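Local coordinates for GDSL-like Lipase/Acylhydrolase family protein (Neisseria meningitidis, PDB 4K9S), which probably acts as a peptidoglycan O-acetylesterase, removing O-acetyl groups from the cell-wall polymer with an SGNH-type hydrolase domain, at residues F69-R74 with R98-R103; M135-S140 with L185-H190; Q147-F152 with I200-P205; L162-N167 with L179-A184. All coordinates share one frame; numbering follows the deposited sequence.

Interaction 1: residues F69-R74 with R98-R103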
loop_
_atom_site.group_PDB
_atom_site.type_symbol
_atom_site.label_atom_id
_atom_site.label_comp_id
_atom_site.label_asym_id
_atom_site.label_seq_id
_atom_site.Cartn_x
_atom_site.Cartn_y
_atom_site.Cartn_z
ATOM N N PHE A 69 -7.119 3.622 -6.988
ATOM C CA PHE A 69 -5.875 4.242 -7.428
ATOM C C PHE A 69 -4.811 3.161 -7.621
ATOM O O PHE A 69 -4.163 3.078 -8.661
ATOM C CB PHE A 69 -5.418 5.256 -6.370
ATOM C CG PHE A 69 -4.180 6.030 -6.735
ATOM C CD1 PHE A 69 -4.279 7.303 -7.270
ATOM C CD2 PHE A 69 -2.922 5.490 -6.537
ATOM C CE1 PHE A 69 -3.144 8.026 -7.606
ATOM C CE2 PHE A 69 -1.775 6.204 -6.872
ATOM C CZ PHE A 69 -1.883 7.475 -7.406
ATOM N N THR A 70 -4.648 2.309 -6.618
ATOM C CA THR A 70 -3.607 1.296 -6.682
ATOM C C THR A 70 -3.853 0.211 -7.742
ATOM O O THR A 70 -2.898 -0.378 -8.250
ATOM C CB THR A 70 -3.349 0.661 -5.300
ATOM O OG1 THR A 70 -4.590 0.260 -4.712
ATOM C CG2 THR A 70 -2.673 1.657 -4.388
ATOM N N ASP A 71 -5.114 -0.048 -8.083
ATOM C CA ASP A 71 -5.405 -1.115 -9.037
ATOM C C ASP A 71 -5.157 -0.660 -10.458
ATOM O O ASP A 71 -4.632 -1.419 -11.278
ATOM C CB ASP A 71 -6.835 -1.623 -8.914
ATOM C CG ASP A 71 -7.096 -2.814 -9.803
ATOM O OD1 ASP A 71 -6.226 -3.714 -9.865
ATOM O OD2 ASP A 71 -8.165 -2.845 -10.442
ATOM N N SER A 72 -5.563 0.578 -10.740
ATOM C CA SER A 72 -5.209 1.259 -11.977
ATOM C C SER A 72 -3.699 1.178 -12.180
ATOM O O SER A 72 -3.217 0.730 -13.231
ATOM C CB SER A 72 -5.680 2.711 -11.920
ATOM O OG SER A 72 -5.152 3.482 -12.986
ATOM N N LEU A 73 -2.957 1.565 -11.145
ATOM C CA LEU A 73 -1.503 1.462 -11.172
ATOM C C LEU A 73 -1.053 0.016 -11.444
ATOM O O LEU A 73 -0.190 -0.227 -12.291
ATOM C CB LEU A 73 -0.917 1.991 -9.859
ATOM C CG LEU A 73 0.549 2.427 -9.876
ATOM C CD1 LEU A 73 0.718 3.623 -10.795
ATOM C CD2 LEU A 73 1.058 2.738 -8.464
ATOM N N ARG A 74 -1.668 -0.935 -10.742
ATOM C CA ARG A 74 -1.383 -2.366 -10.905
ATOM C C ARG A 74 -1.518 -2.811 -12.368
ATOM O O ARG A 74 -0.545 -3.243 -12.998
ATOM C CB ARG A 74 -2.321 -3.190 -10.012
ATOM C CG ARG A 74 -1.891 -4.622 -9.724
ATOM C CD ARG A 74 -2.138 -4.984 -8.238
ATOM N NE ARG A 74 -3.505 -4.679 -7.866
ATOM C CZ ARG A 74 -3.880 -4.079 -6.746
ATOM N NH1 ARG A 74 -2.989 -3.733 -5.824
ATOM N NH2 ARG A 74 -5.171 -3.840 -6.557
ATOM N N ARG A 98 -11.217 -2.279 0.418
ATOM C CA ARG A 98 -11.468 -3.046 -0.785
ATOM C C ARG A 98 -10.203 -3.608 -1.418
ATOM O O ARG A 98 -9.220 -2.895 -1.613
ATOM C CB ARG A 98 -12.205 -2.160 -1.795
ATOM C CG ARG A 98 -12.370 -2.761 -3.176
ATOM C CD ARG A 98 -13.112 -1.798 -4.084
ATOM N NE ARG A 98 -13.228 -2.326 -5.434
ATOM C CZ ARG A 98 -12.379 -2.056 -6.417
ATOM N NH1 ARG A 98 -11.345 -1.254 -6.209
ATOM N NH2 ARG A 98 -12.567 -2.596 -7.609
HETATM N N MSE A 99 -10.233 -4.901 -1.722
HETATM C CA MSE A 99 -9.240 -5.492 -2.601
HETATM C C MSE A 99 -9.910 -5.708 -3.947
HETATM O O MSE A 99 -10.972 -6.333 -4.023
HETATM C CB MSE A 99 -8.737 -6.831 -2.057
HETATM C CG MSE A 99 -7.903 -6.740 -0.800
HETATM SE SE MSE A 99 -6.028 -6.297 -1.132
HETATM C CE MSE A 99 -5.973 -6.419 -3.096
ATOM N N ALA A 100 -9.295 -5.178 -4.998
ATOM C CA ALA A 100 -9.802 -5.352 -6.351
ATOM C C ALA A 100 -9.383 -6.694 -6.940
ATOM O O ALA A 100 -10.108 -7.290 -7.728
ATOM C CB ALA A 100 -9.319 -4.212 -7.245
ATOM N N ALA A 101 -8.207 -7.173 -6.556
ATOM C CA ALA A 101 -7.628 -8.321 -7.239
ATOM C C ALA A 101 -7.901 -9.679 -6.585
ATOM O O ALA A 101 -7.472 -10.704 -7.106
ATOM C CB ALA A 101 -6.122 -8.104 -7.482
ATOM N N VAL A 102 -8.616 -9.696 -5.460
ATOM C CA VAL A 102 -9.030 -10.958 -4.838
ATOM C C VAL A 102 -10.378 -10.843 -4.193
ATOM O O VAL A 102 -10.723 -9.796 -3.670
ATOM C CB VAL A 102 -8.089 -11.435 -3.691
ATOM C CG1 VAL A 102 -7.372 -12.694 -4.075
ATOM C CG2 VAL A 102 -7.127 -10.347 -3.263
ATOM N N ARG A 103 -11.127 -11.935 -4.183
ATOM C CA ARG A 103 -12.347 -11.982 -3.377
ATOM C C ARG A 103 -12.192 -12.951 -2.206
ATOM O O ARG A 103 -11.528 -13.981 -2.321
ATOM C CB ARG A 103 -13.572 -12.321 -4.229
ATOM C CG ARG A 103 -13.605 -13.746 -4.752
ATOM C CD ARG A 103 -14.931 -14.021 -5.462
ATOM N NE ARG A 103 -15.285 -15.442 -5.473
ATOM C CZ ARG A 103 -15.735 -16.109 -4.413
ATOM N NH1 ARG A 103 -15.867 -15.492 -3.240
ATOM N NH2 ARG A 103 -16.045 -17.399 -4.520
HETATM O O HOH W 1 -10.338 -1.334 -9.375
#

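Interaction 2: residues M135-S140 with L185-H190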
loop_
_atom_site.group_PDB
_atom_site.type_symbol
_atom_site.label_atom_id
_atom_site.label_comp_id
_atom_site.label_asym_id
_atom_site.label_seq_id
_atom_site.Cartn_x
_atom_site.Cartn_y
_atom_site.Cartn_z
HETATM N N MSE A 135 -10.653 -19.954 5.375
HETATM C CA MSE A 135 -10.601 -18.772 4.526
HETATM C C MSE A 135 -10.173 -19.179 3.126
HETATM O O MSE A 135 -9.198 -19.916 2.968
HETATM C CB MSE A 135 -9.589 -17.779 5.097
HETATM C CG MSE A 135 -9.472 -16.479 4.376
HETATM SE SE MSE A 135 -11.159 -15.497 4.285
HETATM C CE MSE A 135 -11.151 -15.491 2.457
ATOM N N THR A 136 -10.904 -18.729 2.107
ATOM C CA THR A 136 -10.449 -18.921 0.729
ATOM C C THR A 136 -10.410 -17.627 -0.089
ATOM O O THR A 136 -11.351 -16.847 -0.089
ATOM C CB THR A 136 -11.188 -20.058 -0.033
ATOM O OG1 THR A 136 -11.537 -19.618 -1.356
ATOM C CG2 THR A 136 -12.412 -20.495 0.680
ATOM N N LEU A 137 -9.295 -17.405 -0.764
ATOM C CA LEU A 137 -9.105 -16.237 -1.597
ATOM C C LEU A 137 -9.153 -16.718 -3.020
ATOM O O LEU A 137 -8.388 -17.607 -3.389
ATOM C CB LEU A 137 -7.732 -15.632 -1.342
ATOM C CG LEU A 137 -7.397 -15.288 0.109
ATOM C CD1 LEU A 137 -6.355 -16.238 0.645
ATOM C CD2 LEU A 137 -6.913 -13.864 0.211
ATOM N N THR A 138 -10.062 -16.171 -3.820
ATOM C CA THR A 138 -10.101 -16.565 -5.216
ATOM C C THR A 138 -9.837 -15.354 -6.082
ATOM O O THR A 138 -10.360 -14.276 -5.824
ATOM C CB THR A 138 -11.403 -17.311 -5.638
ATOM O OG1 THR A 138 -12.284 -16.418 -6.324
ATOM C CG2 THR A 138 -12.103 -17.959 -4.451
ATOM N N ALA A 139 -8.993 -15.540 -7.089
ATOM C CA ALA A 139 -8.530 -14.438 -7.911
ATOM C C ALA A 139 -9.643 -13.970 -8.808
ATOM O O ALA A 139 -10.297 -14.787 -9.470
ATOM C CB ALA A 139 -7.339 -14.856 -8.741
ATOM N N SER A 140 -9.847 -12.652 -8.824
ATOM C CA SER A 140 -10.875 -12.031 -9.657
ATOM C C SER A 140 -10.706 -12.390 -11.137
ATOM O O SER A 140 -11.690 -12.455 -11.877
ATOM C CB SER A 140 -10.911 -10.519 -9.434
ATOM O OG SER A 140 -11.502 -10.225 -8.178
ATOM N N LEU A 185 -4.082 -20.577 -6.921
ATOM C CA LEU A 185 -5.364 -19.989 -6.563
ATOM C C LEU A 185 -6.444 -20.819 -7.270
ATOM O O LEU A 185 -6.229 -21.270 -8.393
ATOM C CB LEU A 185 -5.423 -18.513 -6.970
ATOM C CG LEU A 185 -5.085 -17.457 -5.914
ATOM C CD1 LEU A 185 -3.893 -17.868 -5.073
ATOM C CD2 LEU A 185 -4.801 -16.124 -6.589
ATOM N N PRO A 186 -7.605 -21.034 -6.628
ATOM C CA PRO A 186 -8.103 -20.569 -5.328
ATOM C C PRO A 186 -7.318 -21.134 -4.152
ATOM O O PRO A 186 -6.879 -22.277 -4.196
ATOM C CB PRO A 186 -9.538 -21.108 -5.289
ATOM C CG PRO A 186 -9.878 -21.407 -6.682
ATOM C CD PRO A 186 -8.615 -21.832 -7.332
ATOM N N LEU A 187 -7.162 -20.326 -3.110
ATOM C CA LEU A 187 -6.317 -20.651 -1.968
ATOM C C LEU A 187 -7.175 -20.878 -0.740
ATOM O O LEU A 187 -7.896 -19.976 -0.329
ATOM C CB LEU A 187 -5.388 -19.472 -1.682
ATOM C CG LEU A 187 -4.234 -19.701 -0.719
ATOM C CD1 LEU A 187 -3.179 -20.519 -1.435
ATOM C CD2 LEU A 187 -3.655 -18.377 -0.253
ATOM N N THR A 188 -7.110 -22.073 -0.153
ATOM C CA THR A 188 -7.902 -22.340 1.027
ATOM C C THR A 188 -7.053 -22.640 2.264
ATOM O O THR A 188 -6.322 -23.636 2.321
ATOM C CB THR A 188 -8.931 -23.454 0.798
ATOM O OG1 THR A 188 -9.921 -23.015 -0.153
ATOM C CG2 THR A 188 -9.615 -23.818 2.120
ATOM N N ILE A 189 -7.171 -21.761 3.255
ATOM C CA ILE A 189 -6.439 -21.886 4.505
ATOM C C ILE A 189 -7.348 -22.344 5.622
ATOM O O ILE A 189 -8.326 -21.653 5.957
ATOM C CB ILE A 189 -5.859 -20.551 4.916
ATOM C CG1 ILE A 189 -5.225 -19.876 3.699
ATOM C CG2 ILE A 189 -4.863 -20.735 6.050
ATOM C CD1 ILE A 189 -4.672 -18.507 4.019
ATOM N N HIS A 190 -7.020 -23.506 6.195
ATOM C CA HIS A 190 -7.784 -24.073 7.305
ATOM C C HIS A 190 -7.032 -23.884 8.600
ATOM O O HIS A 190 -5.801 -23.960 8.652
ATOM C CB HIS A 190 -7.996 -25.571 7.122
ATOM C CG HIS A 190 -9.044 -25.921 6.118
ATOM N ND1 HIS A 190 -10.115 -25.100 5.841
ATOM C CD2 HIS A 190 -9.187 -27.012 5.328
ATOM C CE1 HIS A 190 -10.875 -25.670 4.925
ATOM N NE2 HIS A 190 -10.333 -26.827 4.596
#

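Interaction 3: residues Q147-F152 with I200-P205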
loop_
_atom_site.group_PDB
_atom_site.type_symbol
_atom_site.label_atom_id
_atom_site.label_comp_id
_atom_site.label_asym_id
_atom_site.label_seq_id
_atom_site.Cartn_x
_atom_site.Cartn_y
_atom_site.Cartn_z
ATOM N N GLN A 147 1.556 -20.747 -7.384
ATOM C CA GLN A 147 2.206 -19.466 -7.101
ATOM C C GLN A 147 2.973 -19.477 -5.784
ATOM O O GLN A 147 2.819 -20.389 -4.973
ATOM C CB GLN A 147 1.170 -18.344 -7.084
ATOM C CG GLN A 147 0.555 -18.096 -8.449
ATOM C CD GLN A 147 -0.421 -16.953 -8.444
ATOM O OE1 GLN A 147 -1.625 -17.150 -8.618
ATOM N NE2 GLN A 147 0.089 -15.742 -8.243
ATOM N N ARG A 148 3.804 -18.460 -5.581
ATOM C CA ARG A 148 4.563 -18.339 -4.343
ATOM C C ARG A 148 3.677 -17.665 -3.299
ATOM O O ARG A 148 3.021 -16.675 -3.602
ATOM C CB ARG A 148 5.876 -17.571 -4.571
ATOM C CG ARG A 148 6.713 -18.126 -5.739
ATOM C CD ARG A 148 8.127 -17.533 -5.832
ATOM N NE ARG A 148 8.097 -16.083 -5.967
ATOM C CZ ARG A 148 8.665 -15.393 -6.959
ATOM N NH1 ARG A 148 9.343 -16.021 -7.923
ATOM N NH2 ARG A 148 8.558 -14.062 -6.973
ATOM N N VAL A 149 3.627 -18.230 -2.090
ATOM C CA VAL A 149 2.762 -17.710 -1.028
ATOM C C VAL A 149 3.506 -17.488 0.285
ATOM O O VAL A 149 4.174 -18.379 0.789
ATOM C CB VAL A 149 1.534 -18.619 -0.753
ATOM C CG1 VAL A 149 0.737 -18.103 0.444
ATOM C CG2 VAL A 149 0.644 -18.723 -1.972
ATOM N N SER A 150 3.388 -16.280 0.815
ATOM C CA SER A 150 3.866 -15.943 2.144
ATOM C C SER A 150 2.729 -15.329 2.974
ATOM O O SER A 150 1.897 -14.590 2.448
ATOM C CB SER A 150 5.047 -14.976 2.070
ATOM O OG SER A 150 6.226 -15.654 1.707
ATOM N N LEU A 151 2.703 -15.631 4.272
ATOM C CA LEU A 151 1.701 -15.076 5.174
ATOM C C LEU A 151 2.368 -14.499 6.398
ATOM O O LEU A 151 3.190 -15.161 7.044
ATOM C CB LEU A 151 0.760 -16.159 5.689
ATOM C CG LEU A 151 0.088 -17.192 4.809
ATOM C CD1 LEU A 151 1.045 -18.291 4.335
ATOM C CD2 LEU A 151 -1.018 -17.768 5.632
ATOM N N PHE A 152 2.007 -13.278 6.755
ATOM C CA PHE A 152 2.294 -12.840 8.102
ATOM C C PHE A 152 1.354 -13.634 9.004
ATOM O O PHE A 152 0.171 -13.752 8.703
ATOM C CB PHE A 152 2.065 -11.349 8.241
ATOM C CG PHE A 152 3.195 -10.524 7.720
ATOM C CD1 PHE A 152 4.290 -10.253 8.514
ATOM C CD2 PHE A 152 3.172 -10.021 6.438
ATOM C CE1 PHE A 152 5.333 -9.487 8.033
ATOM C CE2 PHE A 152 4.211 -9.264 5.966
ATOM C CZ PHE A 152 5.290 -8.998 6.763
ATOM N N ILE A 200 -1.062 -11.376 3.139
ATOM C CA ILE A 200 -0.687 -12.631 2.515
ATOM C C ILE A 200 -0.158 -12.302 1.147
ATOM O O ILE A 200 -0.822 -11.592 0.377
ATOM C CB ILE A 200 -1.918 -13.519 2.309
ATOM C CG1 ILE A 200 -2.492 -13.948 3.654
ATOM C CG2 ILE A 200 -1.566 -14.716 1.452
ATOM C CD1 ILE A 200 -3.782 -14.727 3.519
ATOM N N ASN A 201 1.029 -12.819 0.844
ATOM C CA ASN A 201 1.691 -12.520 -0.418
ATOM C C ASN A 201 1.492 -13.599 -1.463
ATOM O O ASN A 201 1.837 -14.758 -1.232
ATOM C CB ASN A 201 3.187 -12.307 -0.218
ATOM C CG ASN A 201 3.831 -11.666 -1.430
ATOM O OD1 ASN A 201 3.194 -10.877 -2.127
ATOM N ND2 ASN A 201 5.084 -12.022 -1.707
ATOM N N ILE A 202 0.957 -13.218 -2.620
ATOM C CA ILE A 202 0.795 -14.164 -3.722
ATOM C C ILE A 202 1.479 -13.652 -4.993
ATOM O O ILE A 202 1.080 -12.624 -5.545
ATOM C CB ILE A 202 -0.698 -14.491 -3.969
ATOM C CG1 ILE A 202 -1.365 -14.871 -2.653
ATOM C CG2 ILE A 202 -0.862 -15.641 -4.954
ATOM C CD1 ILE A 202 -2.832 -15.017 -2.762
ATOM N N GLU A 203 2.501 -14.378 -5.449
ATOM C CA GLU A 203 3.346 -13.943 -6.564
ATOM C C GLU A 203 3.494 -14.974 -7.702
ATOM O O GLU A 203 3.776 -16.146 -7.445
ATOM C CB GLU A 203 4.746 -13.634 -6.037
ATOM C CG GLU A 203 4.868 -12.390 -5.182
ATOM C CD GLU A 203 6.241 -12.266 -4.594
ATOM O OE1 GLU A 203 6.939 -13.307 -4.568
ATOM O OE2 GLU A 203 6.629 -11.150 -4.170
ATOM N N ASN A 204 3.316 -14.545 -8.951
ATOM C CA ASN A 204 3.638 -15.400 -10.094
ATOM C C ASN A 204 5.125 -15.741 -10.056
ATOM O O ASN A 204 5.962 -14.847 -9.976
ATOM C CB ASN A 204 3.306 -14.689 -11.405
ATOM C CG ASN A 204 3.446 -15.599 -12.639
ATOM O OD1 ASN A 204 4.287 -16.488 -12.686
ATOM N ND2 ASN A 204 2.601 -15.371 -13.638
ATOM N N PRO A 205 5.467 -17.037 -10.123
ATOM C CA PRO A 205 6.889 -17.402 -10.083
ATOM C C PRO A 205 7.659 -17.076 -11.374
ATOM O O PRO A 205 8.889 -17.198 -11.400
ATOM C CB PRO A 205 6.853 -18.916 -9.846
ATOM C CG PRO A 205 5.543 -19.346 -10.377
ATOM C CD PRO A 205 4.592 -18.219 -10.108
#

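Interaction 4: residues L162-N167 with L179-A184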
loop_
_atom_site.group_PDB
_atom_site.type_symbol
_atom_site.label_atom_id
_atom_site.label_comp_id
_atom_site.label_asym_id
_atom_site.label_seq_id
_atom_site.Cartn_x
_atom_site.Cartn_y
_atom_site.Cartn_z
ATOM N N LEU A 162 -1.258 -25.052 10.424
ATOM C CA LEU A 162 -2.456 -24.763 9.647
ATOM C C LEU A 162 -2.285 -25.431 8.281
ATOM O O LEU A 162 -1.223 -25.972 7.987
ATOM C CB LEU A 162 -2.683 -23.247 9.495
ATOM C CG LEU A 162 -1.583 -22.272 9.046
ATOM C CD1 LEU A 162 -1.236 -22.354 7.534
ATOM C CD2 LEU A 162 -2.002 -20.854 9.419
ATOM N N THR A 163 -3.308 -25.395 7.436
ATOM C CA THR A 163 -3.138 -25.941 6.090
ATOM C C THR A 163 -3.389 -24.942 4.962
ATOM O O THR A 163 -4.206 -24.042 5.090
ATOM C CB THR A 163 -4.008 -27.186 5.847
ATOM O OG1 THR A 163 -5.391 -26.829 5.926
ATOM C CG2 THR A 163 -3.688 -28.276 6.866
ATOM N N VAL A 164 -2.687 -25.125 3.852
ATOM C CA VAL A 164 -2.912 -24.334 2.653
ATOM C C VAL A 164 -3.143 -25.279 1.487
ATOM O O VAL A 164 -2.232 -25.995 1.093
ATOM C CB VAL A 164 -1.697 -23.449 2.339
ATOM C CG1 VAL A 164 -1.982 -22.570 1.136
ATOM C CG2 VAL A 164 -1.331 -22.601 3.543
ATOM N N ASN A 165 -4.356 -25.283 0.930
ATOM C CA ASN A 165 -4.753 -26.313 -0.044
ATOM C C ASN A 165 -4.405 -27.709 0.449
ATOM O O ASN A 165 -3.908 -28.545 -0.307
ATOM C CB ASN A 165 -4.137 -26.081 -1.428
ATOM C CG ASN A 165 -4.707 -24.863 -2.127
ATOM O OD1 ASN A 165 -5.450 -24.089 -1.530
ATOM N ND2 ASN A 165 -4.355 -24.683 -3.403
ATOM N N GLY A 166 -4.635 -27.943 1.734
ATOM C CA GLY A 166 -4.473 -29.266 2.297
ATOM C C GLY A 166 -3.077 -29.581 2.792
ATOM O O GLY A 166 -2.866 -30.619 3.425
ATOM N N ASN A 167 -2.123 -28.695 2.528
ATOM C CA ASN A 167 -0.743 -28.955 2.932
ATOM C C ASN A 167 -0.394 -28.324 4.269
ATOM O O ASN A 167 -0.787 -27.202 4.559
ATOM C CB ASN A 167 0.222 -28.509 1.844
ATOM C CG ASN A 167 0.119 -29.369 0.605
ATOM O OD1 ASN A 167 -0.021 -30.584 0.698
ATOM N ND2 ASN A 167 0.161 -28.742 -0.560
ATOM N N LEU A 179 5.282 -17.047 7.089
ATOM C CA LEU A 179 5.222 -18.438 6.674
ATOM C C LEU A 179 5.462 -18.483 5.170
ATOM O O LEU A 179 4.762 -17.800 4.426
ATOM C CB LEU A 179 3.833 -18.992 6.979
ATOM C CG LEU A 179 3.517 -19.690 8.300
ATOM C CD1 LEU A 179 4.317 -19.163 9.492
ATOM C CD2 LEU A 179 2.037 -19.570 8.546
ATOM N N ASP A 180 6.446 -19.268 4.723
ATOM C CA ASP A 180 6.742 -19.382 3.288
ATOM C C ASP A 180 6.265 -20.703 2.727
ATOM O O ASP A 180 6.667 -21.769 3.198
ATOM C CB ASP A 180 8.243 -19.251 3.007
ATOM C CG ASP A 180 8.757 -17.843 3.219
ATOM O OD1 ASP A 180 7.933 -16.889 3.236
ATOM O OD2 ASP A 180 9.988 -17.693 3.367
ATOM N N THR A 181 5.403 -20.640 1.725
ATOM C CA THR A 181 4.875 -21.859 1.144
ATOM C C THR A 181 4.589 -21.638 -0.333
ATOM O O THR A 181 5.159 -20.745 -0.946
ATOM C CB THR A 181 3.623 -22.376 1.916
ATOM O OG1 THR A 181 3.221 -23.649 1.396
ATOM C CG2 THR A 181 2.460 -21.391 1.820
ATOM N N GLY A 182 3.713 -22.454 -0.903
ATOM C CA GLY A 182 3.429 -22.376 -2.318
ATOM C C GLY A 182 2.111 -23.049 -2.615
ATOM O O GLY A 182 1.800 -24.088 -2.040
ATOM N N ALA A 183 1.332 -22.450 -3.508
ATOM C CA ALA A 183 0.014 -22.972 -3.836
ATOM C C ALA A 183 -0.569 -22.275 -5.059
ATOM O O ALA A 183 -0.052 -21.255 -5.517
ATOM C CB ALA A 183 -0.917 -22.816 -2.664
ATOM N N ALA A 184 -1.640 -22.852 -5.591
ATOM C CA ALA A 184 -2.363 -22.276 -6.710
ATOM C C ALA A 184 -3.543 -21.511 -6.148
ATOM O O ALA A 184 -3.956 -21.755 -5.013
ATOM C CB ALA A 184 -2.855 -23.376 -7.623
HETATM O O HOH W 2 -2.453 -25.760 -4.754
#

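Interaction 1: residues F69-R74 with R98-R103
D71 and R74, one helical turn apart on the segment 69-74, meet the loop at A100. The D71 carboxylate lies alongside the methyl of A100, with OD2 3.7 Å from CB. D71 CG stands anti to the backbone N (chi1 -174°), which carries the carboxylate off the helix toward the loop. No direct hydrogen bond joins the two segments. A water takes that place: it donates to D71 OD2 at 2.9 Å and accepts from R98 NH2 at 3.1 Å, at the edge of the guanidinium and in its plane. D71 OD1 turns back within the helix to a weak salt bridge with R74 NH2, 3.5 Å long. The R74 guanidinium meets A100 CB with an edge, 4.2 Å from NH2. The methyl of A101 lies 4.3 Å from R74 NE, in an oblique approach. D67 forms the stronger ion pair with R74 and also accepts the A100 N-H, so one acid holds both sides. F69 packs against helix 354-373 and strand 53-60. This surface contact thus sets helix 68-81 against the loop that leads into strand 102-106, an edge strand of a five-stranded sheet.

Interaction 2: residues M135-S140 with L185-H190
Two neighbouring strands of an antiparallel five-stranded sheet meet here, with M135 paired to I189 and L137 to L187. Both are hydrogen-bonded pairs. I189 N reaches M135 O at 2.8 Å in a nearly straight bond (165°), and L187 N reaches L137 O at 3.0 Å. The return bonds, M135 N to I189 O and L137 N to L187 O, complete the ladder. Between them T136 and T188 form a non-hydrogen-bonded pair. The two threonines stand next to each other on one face, with T188 OG1 3.2 Å from T136 CB. M135, L137, L187 and I189 make the other face apolar. There CD1 of L137 touches CD2 of L187 at 3.6 Å. Different first torsions bring these methyls together: L137 CG is anti to the carbonyl carbon (chi1 -54°), L187 CG to the backbone N. Past the ladder, A139 CB rests on L185 CD2 at 3.6 Å. P186 follows a cis peptide, and its ring carbon CB meets T138 CG2. L137 and I189 also pack on I200 of strand 195-203, in the other five-stranded sheet. One buried apolar face and one more exposed threonine face are typical of a strand pair in a beta sandwich.

Interaction 3: residues Q147-F152 with I200-P205
I200 packs against V149 and L151: CG2 lies 4.2 Å from V149 CG1, and CG1 lies near L151 CG. N201 pairs with S150: S150 N donates to N201 O at 3.0 Å, while the return distance is modelled doubtfully short. The N201 side chain, with CG anti to the backbone N (chi1 -166°), sends ND2 along its own strand to E203 OE2 at 3.0 Å. The bond is nearly straight (171°) but meets the carboxylate from above its plane. I202 points to the same face as I200, V149 and L151. Its CG2 lies 3.4 Å from NE2 of Q147, whose side chain crosses it at about a right angle. E203 pairs with R148 by two backbone bonds and a salt bridge. R148 NH2 donates to E203 OE1 at 3.0 Å, and NE adds a weak bond. OE1 lies in the guanidinium plane, but the carboxylate is turned 81° from it, so NH2 meets OE1 from above the carboxylate plane. The stronger partners are outside: R55 for E203 OE2 and T53 OG1 for R148 NH2. N204 O lies over one face of the guanidinium, and P205 CA is 3.5 Å from R148 NH1. Strands 195-203 and 147-155 are antiparallel neighbours inside a five-stranded sheet with 177-183 at its edge; strand 53-60 meets the charged pair, and I189 of strand 187-191 packs on I200 and L151.

Interaction 4: residues L162-N167 with L179-A184
This is side-chain packing between two sheets, with one polar bridge at its end. Strand 161-164 belongs to one antiparallel sheet and strand 177-183 to the other. The axes of their segments come no closer than 9.0 Å and lie 38° apart, so the strands do not pair and side chains fill the interval. L162 and L179 meet through their CD2 methyls, 4.3 Å apart. V164 spreads its two methyls over two partners. CG1, anti to the backbone N (chi1 -177°), meets A183 CB at 4.0 Å, while CG2 approaches T181 CG2 at 4.3 Å. V169 of strand 167-170 touches L162, V164, L179 and T181, and so joins the same apolar cluster. L187 of the neighbouring strand packs on V164.

The polar bridge belongs to N165. Its ND2 donates a weak hydrogen bond to A184 O at 3.4 Å, bent to 142°. The same ND2 gives a bond to a water at 2.6 Å, and that water also accepts from A184 N at 3.1 Å. The other end of the amide, OD1, accepts from T188 N. These bonds on both ends fix which way the amide is turned. N165 stands in a type I' turn from V164 to N167, closed by V164 N to N167 O and N167 N to V164 O. N165 and G166 both have positive phi, as this turn needs. A type I' turn between adjacent antiparallel strands is typical of a two-residue beta hairpin, and here the hairpin packs face to face on the second sheet, as in a beta sandwich.

Interactions 2, 3 and 4 build one beta sandwich, while interaction 1 lies at the surface, where helix 68-81, which packs on strand 53-60 of the mixed sheet, meets it. Interactions 2 and 3 are strand pairs, one in each sheet, and interaction 4 crosses between the sheets. Interaction 3 is the most buried and has a cross-strand salt bridge. Interaction 2 relies on backbone bonds and leucine packing, interaction 4 on methyl groups and a single asparagine. Interaction 1 has a water bridge instead. Interactions 2 and 4 share a sheet, strands 187-191 and 161-164 being neighbours. L185 and I202 join interactions 2 and 3. A probable backbone bond from R103 to T138 ties interaction 1 to interaction 2.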